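Side-chain contacts in extracellular solute-binding protein, family 1 (Bifidobacterium longum subsp. infantis, PDB 6FTH), which probably captures human milk oligosaccharides outside the cell and delivers them to an ABC transporter for import: residues A96-G101 with D459-T464; Q118-K121 with A126-L129; K228-T233 with K508-W513; D451-D456 with D515-K520. All coordinates share one frame; numbering follows the deposited sequence.

Interaction 1. Residues A96-G101 with D459-T464; sequences AAQFPG and DSNTLT
At the surface of this solute-binding protein, the short helix 93-98 meets the first turns of the long helix 457-484 through a single pair of side-chain amides, Q98 and N461. The two side chains approach from opposite directions, and their amide planes are turned 45° against each other. One hydrogen bond joins them: N461 ND2 donates to Q98 OE1 over 3.3 Å, nearly straight at 161°. Q98 OE1 lies close to the amide plane of N461, and the donor reaches the oxygen from the flank of its C=O group, with a C=O...N angle of 102°. Q98 gets there by a bend at chi2, which turns its amide across the gap between backbones 9.4 Å apart at the CA atoms of Q98 and N461. Its NE2 passes 4.4 Å from S460 CB and gives a hydrogen bond to the carbonyl of P457, so the amide is held from both of its polar atoms. S460 directs its own hydroxyl to the carbonyl of D456, back at the start of the helix. With so little surface buried, this is a peripheral polar link between helix 93-98 and helix 457-484 in a fold of the periplasmic-binding-protein type.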
loop_
_atom_site.group_PDB
_atom_site.type_symbol
_atom_site.label_atom_id
_atom_site.label_comp_id
_atom_site.label_asym_id
_atom_site.label_seq_id
_atom_site.Cartn_x
_atom_site.Cartn_y
_atom_site.Cartn_z
ATOM N N ALA A 96 18.655 6.510 2.203
ATOM C CA ALA A 96 19.551 7.517 2.755
ATOM C C ALA A 96 20.455 6.924 3.824
ATOM O O ALA A 96 21.634 7.276 3.915
ATOM C CB ALA A 96 18.767 8.715 3.295
ATOM N N ALA A 97 19.928 5.995 4.625
ATOM C CA ALA A 97 20.727 5.401 5.686
ATOM C C ALA A 97 21.914 4.624 5.132
ATOM O O ALA A 97 22.963 4.556 5.781
ATOM C CB ALA A 97 19.848 4.487 6.546
ATOM N N GLN A 98 21.766 4.024 3.948
ATOM C CA GLN A 98 22.881 3.348 3.293
ATOM C C GLN A 98 23.887 4.324 2.698
ATOM O O GLN A 98 25.026 3.928 2.435
ATOM C CB GLN A 98 22.396 2.434 2.167
ATOM C CG GLN A 98 21.458 1.315 2.603
ATOM C CD GLN A 98 22.176 0.163 3.302
ATOM O OE1 GLN A 98 23.380 -0.065 3.100
ATOM N NE2 GLN A 98 21.433 -0.569 4.131
ATOM N N PHE A 99 23.484 5.579 2.467
ATOM C CA PHE A 99 24.362 6.610 1.904
ATOM C C PHE A 99 24.174 7.901 2.694
ATOM O O PHE A 99 23.766 8.931 2.152
ATOM C CB PHE A 99 24.042 6.849 0.429
ATOM C CG PHE A 99 24.195 5.637 -0.440
ATOM C CD1 PHE A 99 23.159 4.738 -0.577
ATOM C CD2 PHE A 99 25.370 5.411 -1.139
ATOM C CE1 PHE A 99 23.298 3.616 -1.375
ATOM C CE2 PHE A 99 25.505 4.298 -1.942
ATOM C CZ PHE A 99 24.470 3.399 -2.055
ATOM N N PRO A 100 24.492 7.884 3.989
ATOM C CA PRO A 100 24.038 8.978 4.864
ATOM C C PRO A 100 24.627 10.337 4.517
ATOM O O PRO A 100 23.903 11.342 4.539
ATOM C CB PRO A 100 24.478 8.504 6.253
ATOM C CG PRO A 100 25.718 7.693 5.974
ATOM C CD PRO A 100 25.443 6.986 4.662
ATOM N N GLY A 101 25.923 10.401 4.211
ATOM C CA GLY A 101 26.569 11.673 3.929
ATOM C C GLY A 101 26.052 12.374 2.696
ATOM O O GLY A 101 26.407 13.537 2.472
ATOM N N ASP A 459 21.340 -4.179 9.768
ATOM C CA ASP A 459 20.294 -5.168 9.949
ATOM C C ASP A 459 19.385 -5.244 8.727
ATOM O O ASP A 459 18.907 -6.331 8.388
ATOM C CB ASP A 459 19.483 -4.871 11.208
ATOM C CG ASP A 459 20.194 -5.294 12.482
ATOM O OD1 ASP A 459 21.270 -5.933 12.423
ATOM O OD2 ASP A 459 19.658 -4.956 13.538
ATOM N N SER A 460 19.153 -4.110 8.055
ATOM C CA SER A 460 18.385 -4.130 6.812
ATOM C C SER A 460 19.046 -5.009 5.764
ATOM O O SER A 460 18.376 -5.797 5.090
ATOM C CB SER A 460 18.209 -2.706 6.291
ATOM O OG SER A 460 17.337 -1.973 7.124
ATOM N N ASN A 461 20.369 -4.920 5.632
ATOM C CA ASN A 461 21.059 -5.757 4.665
ATOM C C ASN A 461 20.981 -7.234 5.052
ATOM O O ASN A 461 20.790 -8.100 4.194
ATOM C CB ASN A 461 22.503 -5.276 4.489
ATOM C CG ASN A 461 22.577 -3.914 3.789
ATOM O OD1 ASN A 461 21.697 -3.547 3.022
ATOM N ND2 ASN A 461 23.634 -3.169 4.067
ATOM N N THR A 462 21.096 -7.550 6.342
ATOM C CA THR A 462 20.914 -8.939 6.750
ATOM C C THR A 462 19.522 -9.434 6.394
ATOM O O THR A 462 19.361 -10.522 5.833
ATOM C CB THR A 462 21.142 -9.084 8.251
ATOM O OG1 THR A 462 22.510 -8.751 8.547
ATOM C CG2 THR A 462 20.848 -10.508 8.698
ATOM N N LEU A 463 18.502 -8.650 6.743
ATOM C CA LEU A 463 17.123 -9.034 6.440
ATOM C C LEU A 463 16.938 -9.290 4.959
ATOM O O LEU A 463 16.412 -10.331 4.562
ATOM C CB LEU A 463 16.157 -7.951 6.903
ATOM C CG LEU A 463 15.999 -7.796 8.417
ATOM C CD1 LEU A 463 15.162 -6.580 8.678
ATOM C CD2 LEU A 463 15.350 -9.026 9.053
ATOM N N THR A 464 17.359 -8.342 4.124
ATOM C CA THR A 464 17.128 -8.459 2.688
ATOM C C THR A 464 17.894 -9.639 2.102
ATOM O O THR A 464 17.364 -10.384 1.263
ATOM C CB THR A 464 17.517 -7.149 1.998
ATOM O OG1 THR A 464 18.903 -6.901 2.188
ATOM C CG2 THR A 464 16.750 -6.002 2.540
#

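Interaction 2. Residues Q118-K121 with A126-L129; sequences QFFK and AQKL
F120 carries its ring on a CG anti to the carbonyl carbon, whereas Q127 holds CG opposite its own backbone N (chi1 178°) and runs on extended, and the two side chains cross at about a right angle, the glutamine laid over the phenyl ring. Q127 CB sits over the ring centre in a CH-pi contact, 3.6 Å from the centroid of F120 and only 14° off the ring normal. Farther out the chain follows the same ring toward one side, and Q127 CD comes within 3.4 Å of F120 CD2. The amide plane is tilted just 21° from the ring plane, so this flat group lies almost parallel to the aromatic surface. Q127 OE1 ends 3.6 Å from F120 CB, alongside the stem of the ring.

The pair joins helix 114-122 to helix 124-130, two short consecutive helices in a fold of the periplasmic-binding-protein type, with their CA atoms as near as 5.6 Å between F120 and Q127. Beside it, F119 brings the far end of its ring to the methyl group of A126, and F119 CZ lies 3.6 Å from A126 CB in plain apolar packing. F119, F120 and A126 are all buried at this junction, and all three touch P141 of strand 140-143. F119 also stacks with W412, while F336 of strand 336-337 packs against A126.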
loop_
_atom_site.group_PDB
_atom_site.type_symbol
_atom_site.label_atom_id
_atom_site.label_comp_id
_atom_site.label_asym_id
_atom_site.label_seq_id
_atom_site.Cartn_x
_atom_site.Cartn_y
_atom_site.Cartn_z
ATOM N N GLN A 118 3.864 21.607 11.300
ATOM C CA GLN A 118 2.436 21.483 11.559
ATOM C C GLN A 118 1.928 20.111 11.132
ATOM O O GLN A 118 1.131 19.478 11.841
ATOM C CB GLN A 118 1.686 22.600 10.833
ATOM C CG GLN A 118 0.240 22.660 11.165
ATOM C CD GLN A 118 0.006 23.149 12.568
ATOM O OE1 GLN A 118 0.837 23.872 13.124
ATOM N NE2 GLN A 118 -1.107 22.753 13.153
ATOM N N PHE A 119 2.393 19.632 9.974
ATOM C CA PHE A 119 2.095 18.266 9.550
ATOM C C PHE A 119 2.431 17.284 10.671
ATOM O O PHE A 119 1.591 16.471 11.073
ATOM C CB PHE A 119 2.903 18.002 8.264
ATOM C CG PHE A 119 2.794 16.598 7.669
ATOM C CD1 PHE A 119 1.778 15.714 7.973
ATOM C CD2 PHE A 119 3.781 16.186 6.780
ATOM C CE1 PHE A 119 1.736 14.449 7.399
ATOM C CE2 PHE A 119 3.730 14.933 6.186
ATOM C CZ PHE A 119 2.711 14.068 6.504
ATOM N N PHE A 120 3.642 17.386 11.212
ATOM C CA PHE A 120 4.094 16.452 12.234
ATOM C C PHE A 120 3.354 16.628 13.552
ATOM O O PHE A 120 3.181 15.647 14.279
ATOM C CB PHE A 120 5.603 16.613 12.451
ATOM C CG PHE A 120 6.451 16.164 11.289
ATOM C CD1 PHE A 120 5.914 15.454 10.203
ATOM C CD2 PHE A 120 7.808 16.428 11.290
ATOM C CE1 PHE A 120 6.729 15.022 9.163
ATOM C CE2 PHE A 120 8.622 15.994 10.254
ATOM C CZ PHE A 120 8.079 15.308 9.185
ATOM N N LYS A 121 2.932 17.853 13.880
ATOM C CA LYS A 121 2.115 18.072 15.073
ATOM C C LYS A 121 0.779 17.357 14.956
ATOM O O LYS A 121 0.333 16.681 15.892
ATOM C CB LYS A 121 1.858 19.564 15.286
ATOM C CG LYS A 121 0.964 19.865 16.527
ATOM C CD LYS A 121 0.733 21.362 16.727
ATOM C CE LYS A 121 0.070 21.674 18.086
ATOM N NZ LYS A 121 -1.197 20.922 18.286
ATOM N N ALA A 126 3.474 10.231 11.050
ATOM C CA ALA A 126 4.141 10.517 9.786
ATOM C C ALA A 126 5.598 10.866 10.029
ATOM O O ALA A 126 6.483 10.397 9.306
ATOM C CB ALA A 126 3.425 11.651 9.045
ATOM N N GLN A 127 5.874 11.659 11.063
ATOM C CA GLN A 127 7.262 11.966 11.390
ATOM C C GLN A 127 8.022 10.699 11.760
ATOM O O GLN A 127 9.170 10.509 11.350
ATOM C CB GLN A 127 7.324 12.976 12.527
ATOM C CG GLN A 127 8.734 13.313 12.943
ATOM C CD GLN A 127 8.802 14.477 13.920
ATOM O OE1 GLN A 127 7.828 14.786 14.613
ATOM N NE2 GLN A 127 9.959 15.122 13.984
ATOM N N LYS A 128 7.394 9.810 12.529
ATOM C CA LYS A 128 8.071 8.562 12.881
ATOM C C LYS A 128 8.434 7.748 11.647
ATOM O O LYS A 128 9.449 7.044 11.639
ATOM C CB LYS A 128 7.164 7.718 13.763
ATOM C CG LYS A 128 6.916 8.328 15.125
ATOM C CD LYS A 128 6.183 7.341 16.013
ATOM C CE LYS A 128 6.039 7.866 17.418
ATOM N NZ LYS A 128 5.312 6.852 18.238
ATOM N N LEU A 129 7.603 7.808 10.614
ATOM C CA LEU A 129 7.813 6.980 9.440
ATOM C C LEU A 129 9.168 7.225 8.803
ATOM O O LEU A 129 9.746 6.298 8.222
ATOM C CB LEU A 129 6.698 7.253 8.432
ATOM C CG LEU A 129 6.568 6.308 7.244
ATOM C CD1 LEU A 129 6.234 4.878 7.699
ATOM C CD2 LEU A 129 5.493 6.837 6.272
#

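Interaction 3. Residues K228-T233 with K508-W513; sequences KGASPT and KIWQKW
Following G229, A230 meets the indole of W510 where the loop leading into strand 235-238 packs against the C-terminal helix 503-518, in a protein of the extracellular solute-binding family with a fold of the periplasmic-binding-protein type. A230 directs its methyl group onto the tryptophan: A230 CB stands over one face of the six-membered ring, 3.6 Å from the centroid and 9° off the normal, a well-centred CH-pi contact. Its shortest approach to a single atom is also 3.6 Å, from A230 CB to W510 CZ2. V242 and L463 pack against the same tryptophan, and the ring of F235 meets it at about 40°, so the indole is wedged between the loop, strand 241-244 and helix 457-484.

From A230 the chain enters a short 3-10 turn over residues 231-233. T233 closes it, since both its backbone N and its OG1 donate to A230 O, approaching from the same face of the carbonyl plane; the bond from T233 OG1 to A230 O is 2.8 Å long. The threonine hydroxyl reaches the tryptophan through water. That water gives a proton to T233 OG1 at 2.7 Å and, lying in the indole plane at its edge, accepts the N-H of W510 NE1 at 2.9 Å.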
loop_
_atom_site.group_PDB
_atom_site.type_symbol
_atom_site.label_atom_id
_atom_site.label_comp_id
_atom_site.label_asym_id
_atom_site.label_seq_id
_atom_site.Cartn_x
_atom_site.Cartn_y
_atom_site.Cartn_z
ATOM N N LYS A 228 2.543 -2.241 3.147
ATOM C CA LYS A 228 3.957 -1.883 3.297
ATOM C C LYS A 228 4.468 -2.390 4.643
ATOM O O LYS A 228 3.696 -2.620 5.578
ATOM C CB LYS A 228 4.186 -0.370 3.203
ATOM C CG LYS A 228 3.342 0.481 4.152
ATOM C CD LYS A 228 3.593 1.982 3.935
ATOM C CE LYS A 228 2.804 2.872 4.900
ATOM N NZ LYS A 228 1.340 2.930 4.610
ATOM N N GLY A 229 5.779 -2.555 4.725
ATOM C CA GLY A 229 6.444 -2.842 5.986
ATOM C C GLY A 229 6.918 -4.275 6.125
ATOM O O GLY A 229 7.233 -4.954 5.143
ATOM N N ALA A 230 6.944 -4.765 7.365
ATOM C CA ALA A 230 7.495 -6.091 7.635
ATOM C C ALA A 230 6.547 -7.216 7.229
ATOM O O ALA A 230 6.983 -8.329 6.900
ATOM C CB ALA A 230 7.789 -6.230 9.134
ATOM N N SER A 231 5.247 -6.964 7.279
ATOM C CA SER A 231 4.288 -8.028 7.004
ATOM C C SER A 231 4.416 -8.633 5.611
ATOM O O SER A 231 4.367 -9.871 5.497
ATOM C CB SER A 231 2.861 -7.537 7.286
ATOM O OG SER A 231 1.924 -8.552 7.055
ATOM N N PRO A 232 4.629 -7.865 4.543
ATOM C CA PRO A 232 4.824 -8.504 3.235
ATOM C C PRO A 232 5.996 -9.451 3.164
ATOM O O PRO A 232 6.059 -10.238 2.216
ATOM C CB PRO A 232 5.019 -7.314 2.291
ATOM C CG PRO A 232 4.248 -6.225 2.925
ATOM C CD PRO A 232 4.449 -6.416 4.403
ATOM N N THR A 233 6.927 -9.412 4.111
ATOM C CA THR A 233 8.045 -10.343 4.117
ATOM C C THR A 233 7.866 -11.496 5.090
ATOM O O THR A 233 8.780 -12.315 5.238
ATOM C CB THR A 233 9.377 -9.615 4.367
ATOM O OG1 THR A 233 9.421 -9.036 5.675
ATOM C CG2 THR A 233 9.577 -8.509 3.330
ATOM N N LYS A 508 14.410 -12.308 15.166
ATOM C CA LYS A 508 15.045 -11.612 16.273
ATOM C C LYS A 508 15.391 -10.166 15.912
ATOM O O LYS A 508 15.267 -9.267 16.756
ATOM C CB LYS A 508 16.271 -12.414 16.708
ATOM C CG LYS A 508 17.003 -11.871 17.924
ATOM C CD LYS A 508 17.822 -12.964 18.699
ATOM C CE LYS A 508 18.742 -13.685 17.787
ATOM N NZ LYS A 508 19.652 -14.539 18.571
ATOM N N ILE A 509 15.835 -9.916 14.662
ATOM C CA ILE A 509 16.101 -8.554 14.208
ATOM C C ILE A 509 14.837 -7.706 14.257
ATOM O O ILE A 509 14.845 -6.585 14.783
ATOM C CB ILE A 509 16.716 -8.574 12.795
ATOM C CG1 ILE A 509 18.158 -9.084 12.883
ATOM C CG2 ILE A 509 16.646 -7.198 12.155
ATOM C CD1 ILE A 509 18.809 -9.361 11.509
ATOM N N TRP A 510 13.714 -8.250 13.763
ATOM C CA TRP A 510 12.475 -7.485 13.791
ATOM C C TRP A 510 12.007 -7.269 15.223
ATOM O O TRP A 510 11.510 -6.189 15.555
ATOM C CB TRP A 510 11.386 -8.153 12.947
ATOM C CG TRP A 510 11.484 -7.778 11.506
ATOM C CD1 TRP A 510 11.797 -8.597 10.465
ATOM C CD2 TRP A 510 11.246 -6.472 10.946
ATOM N NE1 TRP A 510 11.774 -7.873 9.286
ATOM C CE2 TRP A 510 11.456 -6.573 9.564
ATOM C CE3 TRP A 510 10.901 -5.232 11.486
ATOM C CZ2 TRP A 510 11.309 -5.486 8.697
ATOM C CZ3 TRP A 510 10.763 -4.142 10.623
ATOM C CH2 TRP A 510 10.970 -4.283 9.246
ATOM N N GLN A 511 12.156 -8.274 16.092
ATOM C CA GLN A 511 11.787 -8.061 17.489
ATOM C C GLN A 511 12.593 -6.924 18.097
ATOM O O GLN A 511 12.059 -6.100 18.849
ATOM C CB GLN A 511 11.991 -9.326 18.312
ATOM C CG GLN A 511 11.623 -9.163 19.784
ATOM C CD GLN A 511 10.123 -9.247 20.036
ATOM O OE1 GLN A 511 9.516 -10.308 19.861
ATOM N NE2 GLN A 511 9.533 -8.143 20.488
ATOM N N LYS A 512 13.893 -6.892 17.824
ATOM C CA LYS A 512 14.751 -5.858 18.395
ATOM C C LYS A 512 14.296 -4.470 17.978
ATOM O O LYS A 512 14.154 -3.577 18.816
ATOM C CB LYS A 512 16.195 -6.093 17.953
ATOM C CG LYS A 512 17.159 -5.035 18.480
ATOM C CD LYS A 512 18.577 -5.313 18.088
ATOM C CE LYS A 512 18.784 -5.077 16.629
ATOM N NZ LYS A 512 20.217 -5.237 16.196
ATOM N N TRP A 513 14.092 -4.254 16.684
ATOM C CA TRP A 513 13.716 -2.911 16.236
ATOM C C TRP A 513 12.292 -2.572 16.649
ATOM O O TRP A 513 11.996 -1.428 17.013
ATOM C CB TRP A 513 13.905 -2.786 14.734
ATOM C CG TRP A 513 15.360 -2.763 14.399
ATOM C CD1 TRP A 513 16.094 -3.779 13.862
ATOM C CD2 TRP A 513 16.283 -1.713 14.701
ATOM N NE1 TRP A 513 17.428 -3.415 13.787
ATOM C CE2 TRP A 513 17.565 -2.158 14.310
ATOM C CE3 TRP A 513 16.153 -0.441 15.271
ATOM C CZ2 TRP A 513 18.703 -1.354 14.431
ATOM C CZ3 TRP A 513 17.288 0.354 15.398
ATOM C CH2 TRP A 513 18.548 -0.112 14.981
HETATM O O HOH W 1 11.945 -8.314 6.475
#

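Interaction 4. Residues D451-D456 with D515-K520; sequences DYVNPD and DIYTKK
Y517, in the last turn of the C-terminal helix 503-518, lays its ring along the loop that leads into helix 457-484, and most of the contact is this one aromatic group against the backbone and side chains of Y452, V453 and N454. The packing joins the last turn of the C-terminal helix to the loop before helix 457-484, in a fold of the periplasmic-binding-protein type.

The face contacts involve backbone atoms. V453 CA forms a CH-pi contact with the Y517 ring, 3.9 Å from the centroid and 14° off its normal. Over the same face, offset toward the rim, Y452 O stands 3.1 Å from Y517 CE2, a carbonyl oxygen set against the aromatic surface.

Apolar side-chain packing adds to this. With chi1 of 47°, Y452 places CG between its backbone N and carbonyl carbon, and its ring slides past that of Y517 in the opposite direction; Y517 CD2 meets the edge of the Y452 ring, 3.8 Å from Y452 CD1. V453 CG2 touches the stem of the tyrosine at Y517 CB, 4.1 Å away.

Polar links are slight across this contact. The hydroxyl of Y517 makes a weak hydrogen bond to the carbonyl of N454, with 3.5 Å between Y517 OH and N454 O. A water links the Y452 hydroxyl, 2.6 Å from Y452 OH, to the backbone carbonyl of Y517, donating to Y517 O at 3.2 Å.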
loop_
_atom_site.group_PDB
_atom_site.type_symbol
_atom_site.label_atom_id
_atom_site.label_comp_id
_atom_site.label_asym_id
_atom_site.label_seq_id
_atom_site.Cartn_x
_atom_site.Cartn_y
_atom_site.Cartn_z
ATOM N N ASP A 451 4.325 0.675 10.991
ATOM C CA ASP A 451 4.933 0.979 9.716
ATOM C C ASP A 451 6.253 1.729 9.870
ATOM O O ASP A 451 7.085 1.678 8.957
ATOM C CB ASP A 451 3.951 1.828 8.908
ATOM C CG ASP A 451 2.630 1.132 8.652
ATOM O OD1 ASP A 451 2.577 -0.111 8.773
ATOM O OD2 ASP A 451 1.635 1.840 8.309
ATOM N N TYR A 452 6.462 2.415 10.987
ATOM C CA TYR A 452 7.656 3.222 11.211
ATOM C C TYR A 452 8.840 2.437 11.785
ATOM O O TYR A 452 9.899 3.030 12.015
ATOM C CB TYR A 452 7.323 4.414 12.110
ATOM C CG TYR A 452 6.524 4.117 13.363
ATOM C CD1 TYR A 452 7.143 3.593 14.488
ATOM C CD2 TYR A 452 5.170 4.398 13.434
ATOM C CE1 TYR A 452 6.448 3.341 15.626
ATOM C CE2 TYR A 452 4.453 4.131 14.590
ATOM C CZ TYR A 452 5.099 3.611 15.683
ATOM O OH TYR A 452 4.412 3.320 16.856
ATOM N N VAL A 453 8.699 1.138 12.035
ATOM C CA VAL A 453 9.807 0.352 12.579
ATOM C C VAL A 453 10.824 0.157 11.462
ATOM O O VAL A 453 10.574 -0.604 10.528
ATOM C CB VAL A 453 9.320 -0.997 13.123
ATOM C CG1 VAL A 453 10.499 -1.830 13.654
ATOM C CG2 VAL A 453 8.314 -0.787 14.236
ATOM N N ASN A 454 11.955 0.855 11.562
ATOM C CA ASN A 454 12.954 0.954 10.491
ATOM C C ASN A 454 14.276 0.351 10.978
ATOM O O ASN A 454 14.997 1.017 11.736
ATOM C CB ASN A 454 13.182 2.440 10.158
ATOM C CG ASN A 454 11.893 3.203 9.768
ATOM O OD1 ASN A 454 11.625 4.329 10.254
ATOM N ND2 ASN A 454 11.125 2.621 8.868
ATOM N N PRO A 455 14.642 -0.876 10.571
ATOM C CA PRO A 455 15.961 -1.419 10.959
ATOM C C PRO A 455 17.090 -0.587 10.383
ATOM O O PRO A 455 16.967 0.003 9.309
ATOM C CB PRO A 455 15.961 -2.819 10.347
ATOM C CG PRO A 455 14.512 -3.177 10.200
ATOM C CD PRO A 455 13.864 -1.881 9.832
ATOM N N ASP A 456 18.214 -0.565 11.101
ATOM C CA ASP A 456 19.371 0.179 10.644
ATOM C C ASP A 456 19.986 -0.487 9.416
ATOM O O ASP A 456 19.551 -1.554 8.973
ATOM C CB ASP A 456 20.355 0.395 11.795
ATOM C CG ASP A 456 21.142 -0.855 12.185
ATOM O OD1 ASP A 456 21.008 -1.934 11.568
ATOM O OD2 ASP A 456 21.911 -0.737 13.154
ATOM N N ASP A 515 10.973 -3.488 19.419
ATOM C CA ASP A 515 11.121 -3.080 20.818
ATOM C C ASP A 515 11.697 -1.668 20.925
ATOM O O ASP A 515 11.200 -0.843 21.697
ATOM C CB ASP A 515 12.007 -4.083 21.562
ATOM C CG ASP A 515 11.338 -5.414 21.788
ATOM O OD1 ASP A 515 10.107 -5.521 21.613
ATOM O OD2 ASP A 515 12.049 -6.367 22.151
ATOM N N ILE A 516 12.749 -1.374 20.158
ATOM C CA ILE A 516 13.368 -0.042 20.193
ATOM C C ILE A 516 12.328 1.037 19.907
ATOM O O ILE A 516 12.267 2.066 20.596
ATOM C CB ILE A 516 14.543 0.024 19.200
ATOM C CG1 ILE A 516 15.741 -0.774 19.741
ATOM C CG2 ILE A 516 14.937 1.471 18.903
ATOM C CD1 ILE A 516 16.862 -0.980 18.724
ATOM N N TYR A 517 11.490 0.812 18.886
ATOM C CA TYR A 517 10.542 1.839 18.441
ATOM C C TYR A 517 9.281 1.908 19.301
ATOM O O TYR A 517 8.653 2.967 19.380
ATOM C CB TYR A 517 10.134 1.580 16.991
ATOM C CG TYR A 517 11.036 2.171 15.946
ATOM C CD1 TYR A 517 12.111 1.459 15.423
ATOM C CD2 TYR A 517 10.777 3.442 15.430
ATOM C CE1 TYR A 517 12.914 2.013 14.433
ATOM C CE2 TYR A 517 11.577 3.995 14.453
ATOM C CZ TYR A 517 12.635 3.281 13.950
ATOM O OH TYR A 517 13.401 3.864 12.958
ATOM N N THR A 518 8.880 0.826 19.960
ATOM C CA THR A 518 7.561 0.784 20.580
ATOM C C THR A 518 7.570 0.636 22.088
ATOM O O THR A 518 6.527 0.878 22.712
ATOM C CB THR A 518 6.690 -0.333 19.970
ATOM O OG1 THR A 518 5.337 -0.127 20.368
ATOM C CG2 THR A 518 7.101 -1.639 20.474
ATOM N N LYS A 519 8.697 0.262 22.699
ATOM C CA LYS A 519 8.736 -0.052 24.117
ATOM C C LYS A 519 9.714 0.869 24.831
ATOM O O LYS A 519 10.738 1.279 24.266
ATOM C CB LYS A 519 9.143 -1.514 24.349
ATOM C CG LYS A 519 8.103 -2.493 23.835
ATOM C CD LYS A 519 8.480 -3.945 24.123
ATOM C CE LYS A 519 7.542 -4.895 23.383
ATOM N NZ LYS A 519 7.955 -6.305 23.540
ATOM N N LYS A 520 9.372 1.203 26.075
ATOM C CA LYS A 520 10.208 2.094 26.881
ATOM C C LYS A 520 11.460 1.361 27.357
ATOM O O LYS A 520 11.544 0.131 27.251
ATOM C CB LYS A 520 9.424 2.656 28.079
ATOM C CG LYS A 520 8.976 1.619 29.116
ATOM C CD LYS A 520 8.230 2.274 30.295
ATOM C CE LYS A 520 9.182 3.087 31.178
ATOM N NZ LYS A 520 8.511 3.769 32.327
HETATM O O HOH W 2 5.507 3.571 19.208
#

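Overall arrangement
Interactions 3 and 4 share helix 503-518 and lie about 9 Å apart, centre to centre; W510 and W513 pack against V453 and P455 between them. Helix 457-484, which supplies one side of interaction 1, runs beside the same helix: D459 forms a salt bridge with K512 and L463 packs on W510. Interaction 1 is the surface contact and rests on an amide-amide hydrogen bond, whereas interaction 2 is buried and lacks hydrogen bonds between its segments. Interactions 3 and 4 are partly buried and combine CH-pi packing with a bridging water. Interaction 2 joins consecutive helices, and its K128 and L129 touch the 451-456 loop of interaction 4.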